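Local coordinates for acetyltransferase (Vibrio fischeri, PDB 3JVN), which probably transfers acyl groups other than amino-acyl groups, as expected of a GNAT-family acetyltransferase, to an as yet unassigned substrate, at residues A8-N17 with K45-D53; I67-C76 with M87-E97. All blocks are in the same frame, centred on the assembly; numbering follows the deposited sequence.

How the contacts relate
Contact 1 packs the start of helix 13-30 against the short helix 47-52, and contact 2 is the antiparallel pairing of strands 67-79 and 86-96 in the sheet beneath them. Their centres lie about 12 Å apart. Tyr50 joins the two: its OH probably hydrogen-bonds Asp92 OD1 at 2.5 Å and Gly73 O at 3.2 Å, so the helix of 45-53 is tied to both strands of contact 2. At the other end, Asp12 packs on Ile67. In GNAT enzymes the bulged fourth strand borders the acetyl-CoA site, and the bulge at Asp92 and Glu93 is consistent with that role here. Both contacts also touch the second subunit.

Contact 1 (A8-N17 with K45-D53); sequences AKEIDLYCLN and KSIARYLDD
Leu13 lays its forked end over the backbone of helix 47-52 at Ala48: CD2 is 3.5 Å from Ala48 CA, and CD1 is 3.6 Å from Ala48 CB. With CG anti to its own carbonyl carbon (chi1 -75°), the Leu13 branches come closer to that helix than the direction of CB alone would bring them. Leu51 reaches back from one turn further on. Its CD1 meets Leu13 CD2 at 3.6 Å, the two side chains crossing at a slant, and the same methyl lies 3.5 Å from Lys9 O, in the turn that leads into helix 13-30. Asp12 keeps this turn in shape, taking the Lys9 N-H on the anti lone pair of OD2 and forming a salt bridge with Arg6. Further toward Asn17, Ile47 CG1 touches Leu13 CD2 and rests 4.1 Å from Leu16 CB, while Ile47 CG2 faces Asn17 OD1 at 3.4 Å. Ser46 is the N-cap of the second helix, its OG accepting from the amides of Ala48 and Arg49. The axes of 13-17 and 47-52 come no nearer than 10.6 Å, at 128° between their N-to-C directions, a gap bridged by Leu13, Leu51 and Ile47 side chains. Leu16 and Leu51 both continue onto strand 56-62, touching Val60 and Val58. The pair is thus the packing of the first two helices of a GNAT fold, set at a steep angle on the same face of its sheet.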
loop_
_atom_site.group_PDB
_atom_site.type_symbol
_atom_site.label_atom_id
_atom_site.label_comp_id
_atom_site.label_asym_id
_atom_site.label_seq_id
_atom_site.Cartn_x
_atom_site.Cartn_y
_atom_site.Cartn_z
ATOM N N ALA A 8 18.556 -12.816 -12.430
ATOM C CA ALA A 8 19.629 -12.163 -13.168
ATOM C C ALA A 8 20.965 -12.257 -12.437
ATOM O O ALA A 8 21.036 -12.614 -11.262
ATOM C CB ALA A 8 19.274 -10.709 -13.409
ATOM N N LYS A 9 22.028 -11.934 -13.159
ATOM C CA LYS A 9 23.373 -11.976 -12.613
ATOM C C LYS A 9 24.174 -10.780 -13.104
ATOM O O LYS A 9 23.771 -10.088 -14.041
ATOM C CB LYS A 9 24.084 -13.264 -13.034
ATOM C CG LYS A 9 23.455 -14.550 -12.524
ATOM C CD LYS A 9 24.377 -15.732 -12.800
ATOM C CE LYS A 9 24.657 -15.887 -14.296
ATOM N NZ LYS A 9 25.735 -16.870 -14.610
ATOM N N GLU A 10 25.314 -10.549 -12.463
ATOM C CA GLU A 10 26.189 -9.446 -12.818
ATOM C C GLU A 10 26.616 -9.550 -14.294
ATOM O O GLU A 10 26.953 -8.541 -14.924
ATOM C CB GLU A 10 27.411 -9.456 -11.893
ATOM C CG GLU A 10 28.257 -8.191 -11.940
ATOM C CD GLU A 10 29.496 -8.272 -11.053
ATOM O OE1 GLU A 10 30.285 -9.234 -11.227
ATOM O OE2 GLU A 10 29.694 -7.368 -10.202
ATOM N N ILE A 11 26.564 -10.770 -14.833
ATOM C CA ILE A 11 26.937 -11.069 -16.218
ATOM C C ILE A 11 25.914 -10.610 -17.258
ATOM O O ILE A 11 26.191 -10.613 -18.455
ATOM C CB ILE A 11 27.148 -12.597 -16.422
ATOM C CG1 ILE A 11 25.848 -13.361 -16.123
ATOM C CG2 ILE A 11 28.254 -13.101 -15.501
ATOM C CD1 ILE A 11 25.390 -14.324 -17.228
ATOM N N ASP A 12 24.732 -10.215 -16.802
ATOM C CA ASP A 12 23.691 -9.766 -17.716
ATOM C C ASP A 12 23.547 -8.244 -17.713
ATOM O O ASP A 12 22.792 -7.685 -18.512
ATOM C CB ASP A 12 22.361 -10.410 -17.336
ATOM C CG ASP A 12 22.468 -11.915 -17.162
ATOM O OD1 ASP A 12 22.725 -12.625 -18.165
ATOM O OD2 ASP A 12 22.291 -12.379 -16.014
ATOM N N LEU A 13 24.262 -7.571 -16.815
ATOM C CA LEU A 13 24.187 -6.116 -16.736
ATOM C C LEU A 13 24.373 -5.460 -18.105
ATOM O O LEU A 13 23.723 -4.463 -18.425
ATOM C CB LEU A 13 25.228 -5.572 -15.744
ATOM C CG LEU A 13 24.895 -5.782 -14.258
ATOM C CD1 LEU A 13 25.987 -5.181 -13.375
ATOM C CD2 LEU A 13 23.539 -5.139 -13.945
ATOM N N TYR A 14 25.259 -6.029 -18.913
ATOM C CA TYR A 14 25.521 -5.489 -20.239
ATOM C C TYR A 14 24.250 -5.577 -21.107
ATOM O O TYR A 14 23.835 -4.588 -21.711
ATOM C CB TYR A 14 26.688 -6.253 -20.886
ATOM C CG TYR A 14 27.279 -5.557 -22.090
ATOM C CD1 TYR A 14 28.280 -4.587 -21.948
ATOM C CD2 TYR A 14 26.796 -5.823 -23.368
ATOM C CE1 TYR A 14 28.782 -3.898 -23.058
ATOM C CE2 TYR A 14 27.278 -5.138 -24.477
ATOM C CZ TYR A 14 28.269 -4.178 -24.320
ATOM O OH TYR A 14 28.711 -3.493 -25.429
ATOM N N CYS A 15 23.632 -6.758 -21.144
ATOM C CA CYS A 15 22.405 -6.986 -21.917
ATOM C C CYS A 15 21.291 -6.092 -21.399
ATOM O O CYS A 15 20.576 -5.435 -22.163
ATOM C CB CYS A 15 21.946 -8.435 -21.777
ATOM S SG CYS A 15 23.274 -9.635 -21.930
ATOM N N LEU A 16 21.146 -6.086 -20.081
ATOM C CA LEU A 16 20.117 -5.296 -19.443
ATOM C C LEU A 16 20.162 -3.816 -19.817
ATOM O O LEU A 16 19.115 -3.219 -20.035
ATOM C CB LEU A 16 20.175 -5.524 -17.925
ATOM C CG LEU A 16 19.896 -7.005 -17.588
ATOM C CD1 LEU A 16 19.898 -7.246 -16.085
ATOM C CD2 LEU A 16 18.536 -7.403 -18.179
ATOM N N ASN A 17 21.353 -3.223 -19.907
ATOM C CA ASN A 17 21.462 -1.812 -20.300
ATOM C C ASN A 17 20.718 -1.573 -21.617
ATOM O O ASN A 17 19.978 -0.596 -21.754
ATOM C CB ASN A 17 22.926 -1.387 -20.463
ATOM C CG ASN A 17 23.609 -1.131 -19.135
ATOM O OD1 ASN A 17 22.954 -0.812 -18.144
ATOM N ND2 ASN A 17 24.928 -1.245 -19.112
ATOM N N LYS A 45 17.644 4.857 -10.160
ATOM C CA LYS A 45 18.734 4.035 -9.611
ATOM C C LYS A 45 19.269 2.972 -10.579
ATOM O O LYS A 45 18.512 2.145 -11.099
ATOM C CB LYS A 45 18.281 3.326 -8.326
ATOM C CG LYS A 45 18.365 4.151 -7.044
ATOM C CD LYS A 45 17.502 5.402 -7.083
ATOM C CE LYS A 45 18.287 6.582 -7.630
ATOM N NZ LYS A 45 17.508 7.859 -7.635
ATOM N N SER A 46 20.584 2.993 -10.787
ATOM C CA SER A 46 21.267 2.053 -11.671
ATOM C C SER A 46 20.719 0.628 -11.665
ATOM O O SER A 46 20.295 0.106 -10.629
ATOM C CB SER A 46 22.754 1.996 -11.322
ATOM O OG SER A 46 23.329 0.823 -11.855
ATOM N N ILE A 47 20.741 -0.006 -12.832
ATOM C CA ILE A 47 20.269 -1.376 -12.939
ATOM C C ILE A 47 21.260 -2.287 -12.207
ATOM O O ILE A 47 20.881 -3.330 -11.678
ATOM C CB ILE A 47 20.119 -1.806 -14.432
ATOM C CG1 ILE A 47 19.766 -3.297 -14.531
ATOM C CG2 ILE A 47 21.402 -1.507 -15.190
ATOM C CD1 ILE A 47 18.517 -3.699 -13.787
ATOM N N ALA A 48 22.526 -1.875 -12.164
ATOM C CA ALA A 48 23.567 -2.645 -11.484
ATOM C C ALA A 48 23.356 -2.556 -9.971
ATOM O O ALA A 48 23.250 -3.579 -9.287
ATOM C CB ALA A 48 24.942 -2.117 -11.856
ATOM N N ARG A 49 23.303 -1.327 -9.453
ATOM C CA ARG A 49 23.075 -1.086 -8.028
ATOM C C ARG A 49 21.763 -1.753 -7.637
ATOM O O ARG A 49 21.619 -2.313 -6.542
ATOM C CB ARG A 49 22.952 0.415 -7.745
ATOM C CG ARG A 49 24.259 1.173 -7.619
ATOM C CD ARG A 49 23.953 2.615 -7.242
ATOM N NE ARG A 49 25.145 3.372 -6.872
ATOM C CZ ARG A 49 25.115 4.603 -6.360
ATOM N NH1 ARG A 49 26.245 5.228 -6.051
ATOM N NH2 ARG A 49 23.949 5.216 -6.149
ATOM N N TYR A 50 20.797 -1.660 -8.547
ATOM C CA TYR A 50 19.479 -2.248 -8.348
ATOM C C TYR A 50 19.619 -3.747 -8.149
ATOM O O TYR A 50 19.064 -4.324 -7.220
ATOM C CB TYR A 50 18.602 -1.990 -9.573
ATOM C CG TYR A 50 17.133 -2.288 -9.347
ATOM C CD1 TYR A 50 16.646 -3.604 -9.367
ATOM C CD2 TYR A 50 16.232 -1.251 -9.083
ATOM C CE1 TYR A 50 15.294 -3.877 -9.124
ATOM C CE2 TYR A 50 14.895 -1.507 -8.836
ATOM C CZ TYR A 50 14.429 -2.820 -8.861
ATOM O OH TYR A 50 13.094 -3.054 -8.629
ATOM N N LEU A 51 20.373 -4.377 -9.035
ATOM C CA LEU A 51 20.571 -5.805 -8.959
ATOM C C LEU A 51 21.269 -6.210 -7.654
ATOM O O LEU A 51 20.954 -7.247 -7.073
ATOM C CB LEU A 51 21.384 -6.244 -10.172
ATOM C CG LEU A 51 21.396 -7.716 -10.584
ATOM C CD1 LEU A 51 22.247 -7.814 -11.840
ATOM C CD2 LEU A 51 21.966 -8.619 -9.487
ATOM N N ASP A 52 22.196 -5.376 -7.190
ATOM C CA ASP A 52 22.968 -5.641 -5.973
ATOM C C ASP A 52 22.207 -5.385 -4.670
ATOM O O ASP A 52 22.596 -5.870 -3.600
ATOM C CB ASP A 52 24.253 -4.794 -5.994
ATOM C CG ASP A 52 25.148 -5.043 -4.789
ATOM O OD1 ASP A 52 25.502 -6.219 -4.541
ATOM O OD2 ASP A 52 25.510 -4.066 -4.093
ATOM N N ASP A 53 21.125 -4.620 -4.763
ATOM C CA ASP A 53 20.320 -4.283 -3.589
ATOM C C ASP A 53 19.656 -5.544 -3.027
ATOM O O ASP A 53 18.969 -6.268 -3.750
ATOM C CB ASP A 53 19.278 -3.227 -3.969
ATOM C CG ASP A 53 18.717 -2.497 -2.764
ATOM O OD1 ASP A 53 17.780 -3.011 -2.117
ATOM O OD2 ASP A 53 19.227 -1.400 -2.455
#

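Contact 2 (I67-C76 with M87-E97); sequences IIGFITGHFC and MMATIDELYIE
His74 lies alongside Thr90 on the same face of the sheet and turns a ring edge to Asp92. From CB, CG comes to 4.0 Å from Asp92 OD1; ND1 then donates to that oxygen at 3.0 Å; CE1 lies 3.4 Å from Thr90 CB; and NE2, at the tip, is 3.9 Å from Thr90 OG1. CG sits between the backbone N and the carbonyl carbon (chi1 74°), which leans the imidazole over the partner strand. Asp92 OD1 accepts on its syn lone pair and lies tilted out of the imidazole plane, though ring and carboxylate are only 18° from coplanar. OD1 is gripped by two hydrogen bonds, from His74 ND1 and with Tyr50 OH.

Asp92 and Glu93 form a classic beta bulge opposite Thr72: Thr72 O takes the Asp92 amide at 2.7 Å and the Glu93 amide only weakly. Regular antiparallel bonding resumes on both sides, through Phe70 with Tyr95 and His74 with Thr90. Elsewhere along the pair, Phe70 CE1 packs against Tyr95 CB, and the CE methyl of selenomethionine Met87 stands over one face of the Phe75 ring, a CH-pi contact 4.0 Å from the centroid. Ile71 CD1 meets Leu94 CD1 at 3.8 Å.

The hairpin lies at the heart of the sheet, with strand 56-62 bonded to the other edge of 67-79 and strand 124-127 beside 86-96. Ile68, Ile71, Phe75 and Ile91 pack against helix 105-118; across the sheet, Phe70, Glu93 and Tyr95 meet helix 13-30, where Glu93 and Tyr95 hydrogen-bond His24 and Glu26.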
loop_
_atom_site.group_PDB
_atom_site.type_symbol
_atom_site.label_atom_id
_atom_site.label_comp_id
_atom_site.label_asym_id
_atom_site.label_seq_id
_atom_site.Cartn_x
_atom_site.Cartn_y
_atom_site.Cartn_z
ATOM N N ILE A 67 19.126 -13.265 -23.660
ATOM C CA ILE A 67 18.056 -12.795 -22.792
ATOM C C ILE A 67 17.020 -12.051 -23.626
ATOM O O ILE A 67 17.306 -10.982 -24.176
ATOM C CB ILE A 67 18.607 -11.851 -21.712
ATOM C CG1 ILE A 67 19.700 -12.572 -20.924
ATOM C CG2 ILE A 67 17.481 -11.393 -20.808
ATOM C CD1 ILE A 67 20.462 -11.698 -19.964
ATOM N N ILE A 68 15.820 -12.619 -23.730
ATOM C CA ILE A 68 14.759 -11.998 -24.513
ATOM C C ILE A 68 13.720 -11.286 -23.657
ATOM O O ILE A 68 12.690 -10.830 -24.158
ATOM C CB ILE A 68 14.054 -13.039 -25.443
ATOM C CG1 ILE A 68 13.721 -14.332 -24.672
ATOM C CG2 ILE A 68 14.937 -13.343 -26.651
ATOM C CD1 ILE A 68 12.481 -14.244 -23.812
ATOM N N GLY A 69 14.001 -11.174 -22.363
ATOM C CA GLY A 69 13.071 -10.498 -21.480
ATOM C C GLY A 69 13.520 -10.448 -20.034
ATOM O O GLY A 69 14.388 -11.205 -19.613
ATOM N N PHE A 70 12.931 -9.534 -19.272
ATOM C CA PHE A 70 13.250 -9.393 -17.859
ATOM C C PHE A 70 12.092 -8.691 -17.146
ATOM O O PHE A 70 11.211 -8.102 -17.778
ATOM C CB PHE A 70 14.552 -8.591 -17.667
ATOM C CG PHE A 70 14.424 -7.133 -18.006
ATOM C CD1 PHE A 70 14.450 -6.700 -19.333
ATOM C CD2 PHE A 70 14.201 -6.197 -17.002
ATOM C CE1 PHE A 70 14.246 -5.352 -19.651
ATOM C CE2 PHE A 70 13.995 -4.856 -17.308
ATOM C CZ PHE A 70 14.016 -4.433 -18.630
ATOM N N ILE A 71 12.089 -8.784 -15.824
ATOM C CA ILE A 71 11.068 -8.150 -15.010
ATOM C C ILE A 71 11.833 -7.649 -13.798
ATOM O O ILE A 71 12.843 -8.241 -13.415
ATOM C CB ILE A 71 9.924 -9.144 -14.608
ATOM C CG1 ILE A 71 8.833 -8.381 -13.828
ATOM C CG2 ILE A 71 10.490 -10.323 -13.836
ATOM C CD1 ILE A 71 7.576 -9.188 -13.579
ATOM N N THR A 72 11.358 -6.554 -13.209
ATOM C CA THR A 72 12.037 -5.947 -12.073
ATOM C C THR A 72 11.078 -5.567 -10.950
ATOM O O THR A 72 10.034 -4.975 -11.212
ATOM C CB THR A 72 12.851 -4.696 -12.562
ATOM O OG1 THR A 72 14.084 -4.592 -11.832
ATOM C CG2 THR A 72 12.053 -3.429 -12.378
ATOM N N GLY A 73 11.432 -5.898 -9.705
ATOM C CA GLY A 73 10.573 -5.570 -8.575
ATOM C C GLY A 73 11.344 -5.386 -7.275
ATOM O O GLY A 73 12.470 -5.880 -7.159
ATOM N N HIS A 74 10.772 -4.674 -6.298
ATOM C CA HIS A 74 11.460 -4.471 -5.017
ATOM C C HIS A 74 10.561 -4.573 -3.787
ATOM O O HIS A 74 9.392 -4.216 -3.845
ATOM C CB HIS A 74 12.189 -3.111 -4.989
ATOM C CG HIS A 74 11.286 -1.917 -4.843
ATOM N ND1 HIS A 74 10.523 -1.425 -5.880
ATOM C CD2 HIS A 74 11.077 -1.081 -3.797
ATOM C CE1 HIS A 74 9.886 -0.338 -5.482
ATOM N NE2 HIS A 74 10.204 -0.105 -4.222
ATOM N N PHE A 75 11.115 -5.074 -2.684
ATOM C CA PHE A 75 10.367 -5.188 -1.430
ATOM C C PHE A 75 10.282 -3.798 -0.801
ATOM O O PHE A 75 11.182 -2.963 -0.975
ATOM C CB PHE A 75 11.068 -6.138 -0.436
ATOM C CG PHE A 75 10.986 -7.592 -0.812
ATOM C CD1 PHE A 75 9.746 -8.198 -1.021
ATOM C CD2 PHE A 75 12.150 -8.355 -0.964
ATOM C CE1 PHE A 75 9.647 -9.544 -1.373
ATOM C CE2 PHE A 75 12.078 -9.707 -1.317
ATOM C CZ PHE A 75 10.812 -10.306 -1.526
ATOM N N CYS A 76 9.190 -3.537 -0.094
ATOM C CA CYS A 76 9.024 -2.260 0.586
ATOM C C CYS A 76 8.225 -2.467 1.853
ATOM O O CYS A 76 7.586 -3.503 2.045
ATOM C CB CYS A 76 8.355 -1.217 -0.310
ATOM S SG CYS A 76 7.363 -1.862 -1.657
HETATM N N MSE A 87 4.865 -5.990 5.388
HETATM C CA MSE A 87 5.673 -6.286 4.222
HETATM C C MSE A 87 4.883 -6.164 2.924
HETATM O O MSE A 87 3.841 -6.797 2.747
HETATM C CB MSE A 87 6.270 -7.687 4.321
HETATM C CG MSE A 87 7.096 -8.097 3.086
HETATM SE SE MSE A 87 8.790 -7.151 2.887
HETATM C CE MSE A 87 9.951 -8.687 2.713
HETATM N N MSE A 88 5.391 -5.341 2.017
HETATM C CA MSE A 88 4.757 -5.148 0.723
HETATM C C MSE A 88 5.840 -5.103 -0.329
HETATM O O MSE A 88 7.031 -5.142 -0.013
HETATM C CB MSE A 88 3.968 -3.841 0.694
HETATM C CG MSE A 88 2.979 -3.677 1.823
HETATM SE SE MSE A 88 1.881 -2.121 1.530
HETATM C CE MSE A 88 0.646 -2.353 2.996
ATOM N N ALA A 89 5.428 -5.015 -1.583
ATOM C CA ALA A 89 6.384 -4.964 -2.668
ATOM C C ALA A 89 5.850 -4.183 -3.855
ATOM O O ALA A 89 4.679 -3.800 -3.893
ATOM C CB ALA A 89 6.782 -6.390 -3.109
ATOM N N THR A 90 6.723 -3.970 -4.835
ATOM C CA THR A 90 6.367 -3.229 -6.041
ATOM C C THR A 90 7.019 -3.848 -7.284
ATOM O O THR A 90 8.211 -4.149 -7.285
ATOM C CB THR A 90 6.835 -1.745 -5.945
ATOM O OG1 THR A 90 6.459 -1.203 -4.674
ATOM C CG2 THR A 90 6.198 -0.909 -7.045
ATOM N N ILE A 91 6.227 -4.042 -8.330
ATOM C CA ILE A 91 6.743 -4.560 -9.590
ATOM C C ILE A 91 6.960 -3.285 -10.389
ATOM O O ILE A 91 6.018 -2.535 -10.658
ATOM C CB ILE A 91 5.723 -5.501 -10.292
ATOM C CG1 ILE A 91 5.626 -6.812 -9.510
ATOM C CG2 ILE A 91 6.170 -5.806 -11.706
ATOM C CD1 ILE A 91 4.500 -7.716 -9.932
ATOM N N ASP A 92 8.217 -3.034 -10.741
ATOM C CA ASP A 92 8.573 -1.822 -11.455
ATOM C C ASP A 92 8.504 -1.878 -12.989
ATOM O O ASP A 92 7.628 -1.266 -13.599
ATOM C CB ASP A 92 9.967 -1.381 -10.992
ATOM C CG ASP A 92 10.033 -1.153 -9.491
ATOM O OD1 ASP A 92 10.936 -1.715 -8.824
ATOM O OD2 ASP A 92 9.173 -0.399 -8.978
ATOM N N GLU A 93 9.426 -2.619 -13.596
ATOM C CA GLU A 93 9.504 -2.728 -15.048
ATOM C C GLU A 93 9.447 -4.141 -15.594
ATOM O O GLU A 93 9.775 -5.112 -14.911
ATOM C CB GLU A 93 10.794 -2.083 -15.533
ATOM C CG GLU A 93 10.931 -0.650 -15.148
ATOM C CD GLU A 93 12.360 -0.296 -14.858
ATOM O OE1 GLU A 93 12.925 -0.831 -13.868
ATOM O OE2 GLU A 93 12.914 0.524 -15.625
ATOM N N LEU A 94 9.060 -4.239 -16.858
ATOM C CA LEU A 94 8.963 -5.529 -17.512
ATOM C C LEU A 94 9.090 -5.288 -19.012
ATOM O O LEU A 94 8.358 -4.478 -19.574
ATOM C CB LEU A 94 7.614 -6.175 -17.172
ATOM C CG LEU A 94 7.484 -7.697 -17.335
ATOM C CD1 LEU A 94 6.081 -8.142 -16.922
ATOM C CD2 LEU A 94 7.754 -8.092 -18.778
ATOM N N TYR A 95 10.021 -5.982 -19.663
ATOM C CA TYR A 95 10.213 -5.806 -21.099
ATOM C C TYR A 95 10.414 -7.102 -21.858
ATOM O O TYR A 95 11.073 -8.020 -21.369
ATOM C CB TYR A 95 11.399 -4.871 -21.373
ATOM C CG TYR A 95 11.715 -4.715 -22.848
ATOM C CD1 TYR A 95 12.659 -5.533 -23.474
ATOM C CD2 TYR A 95 11.042 -3.775 -23.627
ATOM C CE1 TYR A 95 12.922 -5.416 -24.837
ATOM C CE2 TYR A 95 11.300 -3.653 -24.992
ATOM C CZ TYR A 95 12.238 -4.473 -25.590
ATOM O OH TYR A 95 12.492 -4.352 -26.938
ATOM N N ILE A 96 9.839 -7.168 -23.059
ATOM C CA ILE A 96 9.971 -8.343 -23.914
ATOM C C ILE A 96 10.311 -7.903 -25.333
ATOM O O ILE A 96 9.752 -6.937 -25.847
ATOM C CB ILE A 96 8.664 -9.182 -23.984
ATOM C CG1 ILE A 96 8.066 -9.370 -22.586
ATOM C CG2 ILE A 96 8.964 -10.545 -24.595
ATOM C CD1 ILE A 96 7.031 -8.310 -22.220
ATOM N N GLU A 97 11.243 -8.607 -25.963
ATOM C CA GLU A 97 11.631 -8.282 -27.325
ATOM C C GLU A 97 10.383 -8.344 -28.177
ATOM O O GLU A 97 9.577 -9.265 -28.026
ATOM C CB GLU A 97 12.647 -9.291 -27.832
ATOM C CG GLU A 97 13.957 -9.258 -27.075
ATOM C CD GLU A 97 14.789 -8.040 -27.415
ATOM O OE1 GLU A 97 15.994 -8.035 -27.078
ATOM O OE2 GLU A 97 14.239 -7.085 -28.011
#